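Local atomic coordinates of O-methyltransferase family 2 (Planctopirus limnophila, PDB entry 5I2H), a protein that probably transfers a methyl group from S-adenosyl-L-methionine to a hydroxyl oxygen of a small molecule, and binds the flavone apigenin. Residues T242-R245 with D246-E249; I209-M212 with A213-K217; I225-R228 with P229-K233. All blocks are in the same frame, centred on the assembly; numbering follows the deposited sequence. Where two conformers were deposited one is given.

Contact 1. Residues T242-R245 with D246-E249; sequences TGVR and DRLE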
loop_
_atom_site.group_PDB
_atom_site.type_symbol
_atom_site.label_atom_id
_atom_site.label_comp_id
_atom_site.label_asym_id
_atom_site.label_seq_id
_atom_site.Cartn_x
_atom_site.Cartn_y
_atom_site.Cartn_z
ATOM N N THR A 242 -24.122 26.117 3.760
ATOM C CA THR A 242 -23.047 27.081 3.561
ATOM C C THR A 242 -23.585 28.480 3.285
ATOM O O THR A 242 -22.787 29.406 3.106
ATOM C CB THR A 242 -22.113 26.647 2.410
ATOM O OG1 THR A 242 -22.885 26.450 1.216
ATOM C CG2 THR A 242 -21.365 25.340 2.771
ATOM N N GLY A 243 -24.912 28.658 3.259
ATOM C CA GLY A 243 -25.500 29.979 3.124
ATOM C C GLY A 243 -25.343 30.634 1.767
ATOM O O GLY A 243 -25.453 31.857 1.676
ATOM N N VAL A 244 -25.101 29.861 0.707
ATOM C CA VAL A 244 -24.942 30.416 -0.632
ATOM C C VAL A 244 -26.102 30.024 -1.540
ATOM O O VAL A 244 -26.066 30.291 -2.755
ATOM C CB VAL A 244 -23.591 30.021 -1.255
ATOM C CG1 VAL A 244 -22.425 30.552 -0.383
ATOM C CG2 VAL A 244 -23.535 28.512 -1.444
ATOM N N ARG A 245 -27.153 29.438 -0.967
ATOM C CA ARG A 245 -28.279 28.926 -1.751
ATOM C C ARG A 245 -28.872 29.969 -2.703
ATOM O O ARG A 245 -29.260 29.639 -3.838
ATOM C CB ARG A 245 -29.335 28.422 -0.770
ATOM C CG ARG A 245 -30.720 28.197 -1.279
ATOM C CD ARG A 245 -30.777 26.906 -1.973
ATOM N NE ARG A 245 -30.427 27.081 -3.362
ATOM C CZ ARG A 245 -30.692 26.180 -4.287
ATOM N NH1 ARG A 245 -30.356 26.408 -5.573
ATOM N NH2 ARG A 245 -31.277 25.052 -3.901
ATOM N N ASP A 246 -28.968 31.222 -2.258
ATOM C CA ASP A 246 -29.598 32.237 -3.085
ATOM C C ASP A 246 -28.733 32.634 -4.281
ATOM O O ASP A 246 -29.250 33.263 -5.221
ATOM C CB ASP A 246 -29.951 33.460 -2.224
ATOM C CG ASP A 246 -31.095 33.188 -1.222
ATOM O OD1 ASP A 246 -31.977 32.347 -1.486
ATOM O OD2 ASP A 246 -31.122 33.844 -0.158
ATOM N N ARG A 247 -27.455 32.246 -4.302
ATOM C CA ARG A 247 -26.559 32.594 -5.398
ATOM C C ARG A 247 -26.124 31.353 -6.165
ATOM O O ARG A 247 -25.165 31.405 -6.951
ATOM C CB ARG A 247 -25.338 33.371 -4.891
ATOM C CG ARG A 247 -25.656 34.739 -4.340
ATOM C CD ARG A 247 -24.373 35.489 -4.041
ATOM N NE ARG A 247 -23.671 34.994 -2.844
ATOM C CZ ARG A 247 -22.391 34.619 -2.793
ATOM N NH1 ARG A 247 -21.604 34.643 -3.887
ATOM N NH2 ARG A 247 -21.884 34.234 -1.622
ATOM N N LEU A 248 -26.818 30.246 -5.957
ATOM C CA LEU A 248 -26.510 28.975 -6.594
ATOM C C LEU A 248 -27.748 28.459 -7.333
ATOM O O LEU A 248 -28.866 28.515 -6.814
ATOM C CB LEU A 248 -26.049 27.955 -5.536
ATOM C CG LEU A 248 -25.393 26.691 -6.037
ATOM C CD1 LEU A 248 -23.976 27.004 -6.558
ATOM C CD2 LEU A 248 -25.347 25.694 -4.905
ATOM N N GLU A 249 -27.552 27.971 -8.548
ATOM C CA GLU A 249 -28.593 27.253 -9.270
ATOM C C GLU A 249 -28.125 25.830 -9.492
ATOM O O GLU A 249 -26.931 25.599 -9.706
ATOM C CB GLU A 249 -28.892 27.853 -10.622
ATOM C CG GLU A 249 -29.327 29.272 -10.601
ATOM C CD GLU A 249 -29.381 29.896 -12.004
ATOM O OE1 GLU A 249 -29.172 29.203 -13.044
ATOM O OE2 GLU A 249 -29.607 31.105 -12.040
HETATM O O HOH W 1 -22.900 34.137 0.993
HETATM O O HOH W 2 -25.331 34.283 -0.535
HETATM O O HOH W 3 -27.672 32.591 0.203
#

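Contact 2. Residues I209-M212 with A213-K217; sequences IYTM and AVLQK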
loop_
_atom_site.group_PDB
_atom_site.type_symbol
_atom_site.label_atom_id
_atom_site.label_comp_id
_atom_site.label_asym_id
_atom_site.label_seq_id
_atom_site.Cartn_x
_atom_site.Cartn_y
_atom_site.Cartn_z
ATOM N N ILE A 209 -19.238 21.451 -3.749
ATOM C CA ILE A 209 -18.558 22.058 -2.607
ATOM C C ILE A 209 -17.496 23.046 -3.067
ATOM O O ILE A 209 -17.298 24.093 -2.428
ATOM C CB ILE A 209 -17.978 20.947 -1.722
ATOM C CG1 ILE A 209 -19.134 20.267 -0.962
ATOM C CG2 ILE A 209 -16.952 21.483 -0.723
ATOM C CD1 ILE A 209 -18.721 18.928 -0.357
ATOM N N TYR A 210 -16.783 22.738 -4.168
ATOM C CA TYR A 210 -15.763 23.679 -4.623
ATOM C C TYR A 210 -16.386 25.013 -4.999
ATOM O O TYR A 210 -15.822 26.077 -4.703
ATOM C CB TYR A 210 -14.966 23.110 -5.796
ATOM C CG TYR A 210 -14.084 21.948 -5.370
ATOM C CD1 TYR A 210 -12.813 22.157 -4.856
ATOM C CD2 TYR A 210 -14.527 20.630 -5.476
ATOM C CE1 TYR A 210 -12.016 21.092 -4.450
ATOM C CE2 TYR A 210 -13.729 19.557 -5.079
ATOM C CZ TYR A 210 -12.468 19.795 -4.578
ATOM O OH TYR A 210 -11.666 18.742 -4.170
ATOM N N THR A 211 -17.540 24.969 -5.680
ATOM C CA THR A 211 -18.235 26.198 -6.053
ATOM C C THR A 211 -18.750 26.932 -4.828
ATOM O O THR A 211 -18.644 28.163 -4.763
ATOM C CB THR A 211 -19.374 25.874 -7.010
ATOM O OG1 THR A 211 -18.804 25.311 -8.195
ATOM C CG2 THR A 211 -20.162 27.129 -7.387
HETATM N N MSE A 212 -19.291 26.202 -3.838
HETATM C CA MSE A 212 -19.770 26.862 -2.626
HETATM C C MSE A 212 -18.626 27.600 -1.913
HETATM O O MSE A 212 -18.833 28.722 -1.444
HETATM C CB MSE A 212 -20.445 25.872 -1.682
HETATM C CG MSE A 212 -21.662 25.241 -2.330
HETATM SE SE MSE A 212 -22.207 23.740 -1.258
HETATM C CE MSE A 212 -23.267 22.914 -2.695
ATOM N N ALA A 213 -17.428 27.003 -1.840
ATOM C CA ALA A 213 -16.301 27.728 -1.254
ATOM C C ALA A 213 -15.983 28.989 -2.054
ATOM O O ALA A 213 -15.777 30.069 -1.479
ATOM C CB ALA A 213 -15.080 26.816 -1.147
ATOM N N VAL A 214 -15.925 28.877 -3.387
ATOM C CA VAL A 214 -15.642 30.064 -4.193
ATOM C C VAL A 214 -16.690 31.142 -3.937
ATOM O O VAL A 214 -16.367 32.334 -3.795
ATOM C CB VAL A 214 -15.568 29.673 -5.682
ATOM C CG1 VAL A 214 -15.547 30.916 -6.581
ATOM C CG2 VAL A 214 -14.321 28.817 -5.909
ATOM N N LEU A 215 -17.958 30.746 -3.835
ATOM C CA LEU A 215 -18.998 31.755 -3.616
ATOM C C LEU A 215 -18.883 32.417 -2.245
ATOM O O LEU A 215 -19.262 33.591 -2.110
ATOM C CB LEU A 215 -20.397 31.143 -3.760
ATOM C CG LEU A 215 -20.778 30.661 -5.164
ATOM C CD1 LEU A 215 -22.236 30.117 -5.167
ATOM C CD2 LEU A 215 -20.574 31.746 -6.234
ATOM N N GLN A 216 -18.418 31.694 -1.209
ATOM C CA GLN A 216 -18.152 32.372 0.065
ATOM C C GLN A 216 -16.986 33.343 -0.053
ATOM O O GLN A 216 -16.988 34.407 0.589
ATOM C CB GLN A 216 -17.881 31.362 1.183
ATOM C CG GLN A 216 -19.059 30.464 1.522
ATOM C CD GLN A 216 -18.805 29.732 2.813
ATOM O OE1 GLN A 216 -17.654 29.646 3.258
ATOM N NE2 GLN A 216 -19.865 29.217 3.443
ATOM N N LYS A 217 -15.991 33.013 -0.862
ATOM C CA LYS A 217 -14.860 33.912 -1.022
ATOM C C LYS A 217 -15.233 35.153 -1.825
ATOM O O LYS A 217 -14.687 36.237 -1.585
ATOM C CB LYS A 217 -13.715 33.186 -1.712
ATOM C CG LYS A 217 -12.528 34.116 -1.959
ATOM C CD LYS A 217 -11.271 33.376 -2.127
ATOM C CE LYS A 217 -10.097 34.312 -1.783
ATOM N NZ LYS A 217 -9.943 34.542 -0.300
#

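Contact 3. Residues I225-R228 with P229-K233; sequences IFDR and PEVLK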
loop_
_atom_site.group_PDB
_atom_site.type_symbol
_atom_site.label_atom_id
_atom_site.label_comp_id
_atom_site.label_asym_id
_atom_site.label_seq_id
_atom_site.Cartn_x
_atom_site.Cartn_y
_atom_site.Cartn_z
ATOM N N ILE A 225 -24.391 24.532 -10.482
ATOM C CA ILE A 225 -23.992 23.136 -10.464
ATOM C C ILE A 225 -24.778 22.408 -11.543
ATOM O O ILE A 225 -26.021 22.417 -11.531
ATOM C CB ILE A 225 -24.262 22.484 -9.100
ATOM C CG1 ILE A 225 -23.790 23.401 -7.948
ATOM C CG2 ILE A 225 -23.663 21.070 -9.074
ATOM C CD1 ILE A 225 -22.281 23.753 -7.993
ATOM N N PHE A 226 -24.068 21.727 -12.433
ATOM C CA PHE A 226 -24.658 20.960 -13.535
ATOM C C PHE A 226 -24.337 19.489 -13.294
ATOM O O PHE A 226 -23.163 19.118 -13.250
ATOM C CB PHE A 226 -24.059 21.469 -14.855
ATOM C CG PHE A 226 -24.593 20.811 -16.106
ATOM C CD1 PHE A 226 -24.237 19.504 -16.441
ATOM C CD2 PHE A 226 -25.343 21.535 -17.027
ATOM C CE1 PHE A 226 -24.686 18.916 -17.612
ATOM C CE2 PHE A 226 -25.784 20.948 -18.212
ATOM C CZ PHE A 226 -25.467 19.642 -18.501
ATOM N N ASP A 227 -25.358 18.649 -13.081
ATOM C CA ASP A 227 -25.086 17.241 -12.776
ATOM C C ASP A 227 -26.389 16.445 -12.916
ATOM O O ASP A 227 -27.416 16.988 -13.333
ATOM C CB ASP A 227 -24.463 17.087 -11.380
ATOM C CG ASP A 227 -23.504 15.901 -11.306
ATOM O OD1 ASP A 227 -23.826 14.840 -11.884
ATOM O OD2 ASP A 227 -22.436 16.017 -10.688
ATOM N N ARG A 228 -26.324 15.144 -12.592
ATOM C CA ARG A 228 -27.524 14.293 -12.558
ATOM C C ARG A 228 -28.423 14.668 -11.379
ATOM O O ARG A 228 -27.935 15.083 -10.323
ATOM C CB ARG A 228 -27.152 12.816 -12.429
ATOM C CG ARG A 228 -26.056 12.353 -13.352
ATOM C CD ARG A 228 -25.729 10.863 -13.184
ATOM N NE ARG A 228 -25.264 10.466 -11.849
ATOM C CZ ARG A 228 -24.104 10.832 -11.293
ATOM N NH1 ARG A 228 -23.269 11.673 -11.922
ATOM N NH2 ARG A 228 -23.786 10.368 -10.084
ATOM N N PRO A 229 -29.741 14.491 -11.523
ATOM C CA PRO A 229 -30.660 14.897 -10.446
ATOM C C PRO A 229 -30.362 14.278 -9.092
ATOM O O PRO A 229 -30.463 14.974 -8.068
ATOM C CB PRO A 229 -32.032 14.444 -10.975
ATOM C CG PRO A 229 -31.888 14.456 -12.437
ATOM C CD PRO A 229 -30.460 14.102 -12.749
ATOM N N GLU A 230 -30.008 12.989 -9.053
ATOM C CA GLU A 230 -29.736 12.320 -7.782
ATOM C C GLU A 230 -28.599 13.000 -7.028
ATOM O O GLU A 230 -28.567 12.987 -5.792
ATOM C CB GLU A 230 -29.386 10.840 -8.020
ATOM C CG GLU A 230 -30.284 10.102 -9.027
ATOM C CD GLU A 230 -29.891 10.333 -10.503
ATOM O OE1 GLU A 230 -29.828 11.491 -10.938
ATOM O OE2 GLU A 230 -29.661 9.349 -11.238
ATOM N N VAL A 231 -27.656 13.591 -7.756
ATOM C CA VAL A 231 -26.516 14.247 -7.128
ATOM C C VAL A 231 -26.876 15.664 -6.673
ATOM O O VAL A 231 -26.426 16.128 -5.617
ATOM C CB VAL A 231 -25.342 14.247 -8.119
ATOM C CG1 VAL A 231 -24.236 15.070 -7.582
ATOM C CG2 VAL A 231 -24.890 12.812 -8.398
ATOM N N LEU A 232 -27.709 16.362 -7.449
ATOM C CA LEU A 232 -28.092 17.726 -7.112
ATOM C C LEU A 232 -28.833 17.819 -5.781
ATOM O O LEU A 232 -28.870 18.898 -5.181
ATOM C CB LEU A 232 -28.952 18.302 -8.229
ATOM C CG LEU A 232 -28.188 18.420 -9.541
ATOM C CD1 LEU A 232 -29.142 18.924 -10.635
ATOM C CD2 LEU A 232 -26.949 19.314 -9.391
ATOM N N LYS A 233 -29.439 16.722 -5.321
ATOM C CA LYS A 233 -30.095 16.736 -4.017
ATOM C C LYS A 233 -29.095 17.049 -2.918
ATOM O O LYS A 233 -29.422 17.755 -1.947
ATOM C CB LYS A 233 -30.756 15.384 -3.740
ATOM C CG LYS A 233 -31.819 14.963 -4.732
ATOM C CD LYS A 233 -33.226 15.352 -4.307
ATOM C CE LYS A 233 -34.249 14.883 -5.370
ATOM N NZ LYS A 233 -35.660 15.307 -5.085
#

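Contact 1. Residues T242-R245 with D246-E249
Arg245 reaches forward over the turn to Leu248, while Arg247 reaches back toward Val244, in the link between helix 229-241 and strand 248-252. Bends at chi2 (80°) and chi3 (-88°) curl the Arg245 chain round until its guanidinium lies beside the start of the strand. There NH1 of Arg245 donates to the carbonyl O of Leu248 at 2.9 Å (N-H...O angle 160°). That oxygen lies at the edge of the guanidinium, in its plane, whereas NH1 stands above the plane of the carbonyl. The guanidinium of Arg247 is set obliquely to Val244, with NH2 of Arg247 3.9 Å from Val244 CG1. Two waters lie at the edge of this group, in its plane. One accepts from Arg247 NE at 2.9 Å and donates to Gly243 O, while the other, held by NH2, reaches the same carbonyl weakly. Arg247 NH2 and NH1 also bond the carbonyls of Leu215 and Trp221, which fixes the rotation of the group. The backbone closes the turn with two bonds: Arg247 N to Val244 O at 2.9 Å, and Leu248 N to Arg245 O at 3.3 Å. Leu248 CB rests 3.6 Å from Val244 O. Gly243, with positive phi, ends the preceding helix in a Schellman motif, followed by a short 3-10 turn; together they form the helix-to-strand connection of a Rossmann-like beta-alpha-beta unit.

Contact 2. Residues I209-M212 with A213-K217
Leu215 lies one turn along the helix from Thr211, and its side chain runs over the carbonyl of that residue. Leu215 CB is 3.6 Å from Thr211 O. With CG anti to its own carbonyl carbon (chi1 -67°), the branch point settles closer still, Leu215 CG standing 3.3 Å from Thr211 O. On the same side, Leu215 CG also comes within 4.2 Å of the threonine methyl, Thr211 CG2. At the tip, Leu215 CD1 is 4.1 Å from Thr211 O, and CD2 lies farther from the threonine. Leu215 goes on to pack against Trp221 and Leu248, which takes its end off the helix and into the layer next to the sheet. The same oxygen also receives the backbone bond of this turn, Leu215 N to Thr211 O at 2.8 Å.

The residues on either side of Leu215 in sequence do the same. CG2 of Val214 comes to 3.3 Å from Tyr210 O, and CG of Gln216 to 3.4 Å from Met212 O; each of these carbonyls is at the same time bonded by the backbone N of the residue that touches it. Met212, present as selenomethionine, sends an extended chain toward Ala235 and Leu238 of helix 229-241. The ring of Tyr210 leaves another side of the helix and meets Phe176 edge-to-face.

The polar side-chain ends look outside the helix: Thr211 OG1 bonds Asp202, and the Gln216 amide bonds the backbone of Lys7, Ala9 and Thr242. Within the helix the polar bonding is therefore that of the main chain, with side-chain carbons merely lying against the carbonyls, while the side-chain ends join it to the sheet, to adjacent helices and to the N-terminal segment.

Contact 3. Residues I225-R228 with P229-K233
Hydrogen bonds from the first turn of helix 229-241 converge on the carbonyl of Arg228, the N-cap position. Its O accepts from Val231 N at 3.0 Å, with the donor well above the carbonyl plane, and from Leu232 N at 3.2 Å along a straighter approach. Just before it, Asp227 turns its carboxylate back on the main chain: OD1 takes the backbone N of Arg228 at 2.6 Å through its anti lone pair. The other oxygen, OD2, is bonded by Gly206 N, so the carboxylate is gripped from both ends.

Charge adds to this. Arg228 NH1 lies 3.2 Å from Asp227 OD1, but the oxygen is well out of the guanidinium plane, and the attraction is one of charges without an N-H aimed at it. Glu230 is bent at chi2 (82°), which brings its carboxylate back over the start of the helix. OE2 there forms a salt bridge with Arg154, whereas OE1 is buried without a polar partner, 3.3 Å from Arg228 CB.

Van der Waals contacts complete the junction. CG2 of Val231 sits over one face of the Arg228 guanidinium, offset toward the rim and 3.2 Å from NH2. The other methyl, Val231 CG1, is 3.7 Å from Asp227 OD2. The apolar pair Leu232 and Ile225 lie alongside with their chains running in opposite directions, Leu232 CD2 3.7 Å from Ile225 CG2, and the same leucine methyl reaches Asp227 CB.

The short segments 225-227 and 229-233 run at 141° to each other, the turn-back of a beta-alpha-beta crossover in a Rossmann-like methyltransferase domain. In related enzymes an acidic residue ending the second strand commonly binds the ribose of S-adenosyl-L-methionine, and the place of Asp227 is consistent with that role.

How the contacts relate
Along the chain the order is contact 2, contact 3, contact 1, and all three belong to two successive beta-alpha-beta units of the O-methyltransferase domain. Contact 2 is the helix between strands 199-203 and 222-227; contact 3 is the exit from strand 222-227 into helix 229-241; contact 1 leads from that helix into strand 248-252, an outermost strand of the sheet within the chain. The centres of contacts 1 and 2 are about 9 Å apart, those of contacts 1 and 3 about 15 Å, and those of 2 and 3 about 17 Å. Ile225 touches both other contacts, through its side chain to Thr211 and its backbone to Glu249, tying neighbouring strands and the covering helix into one core.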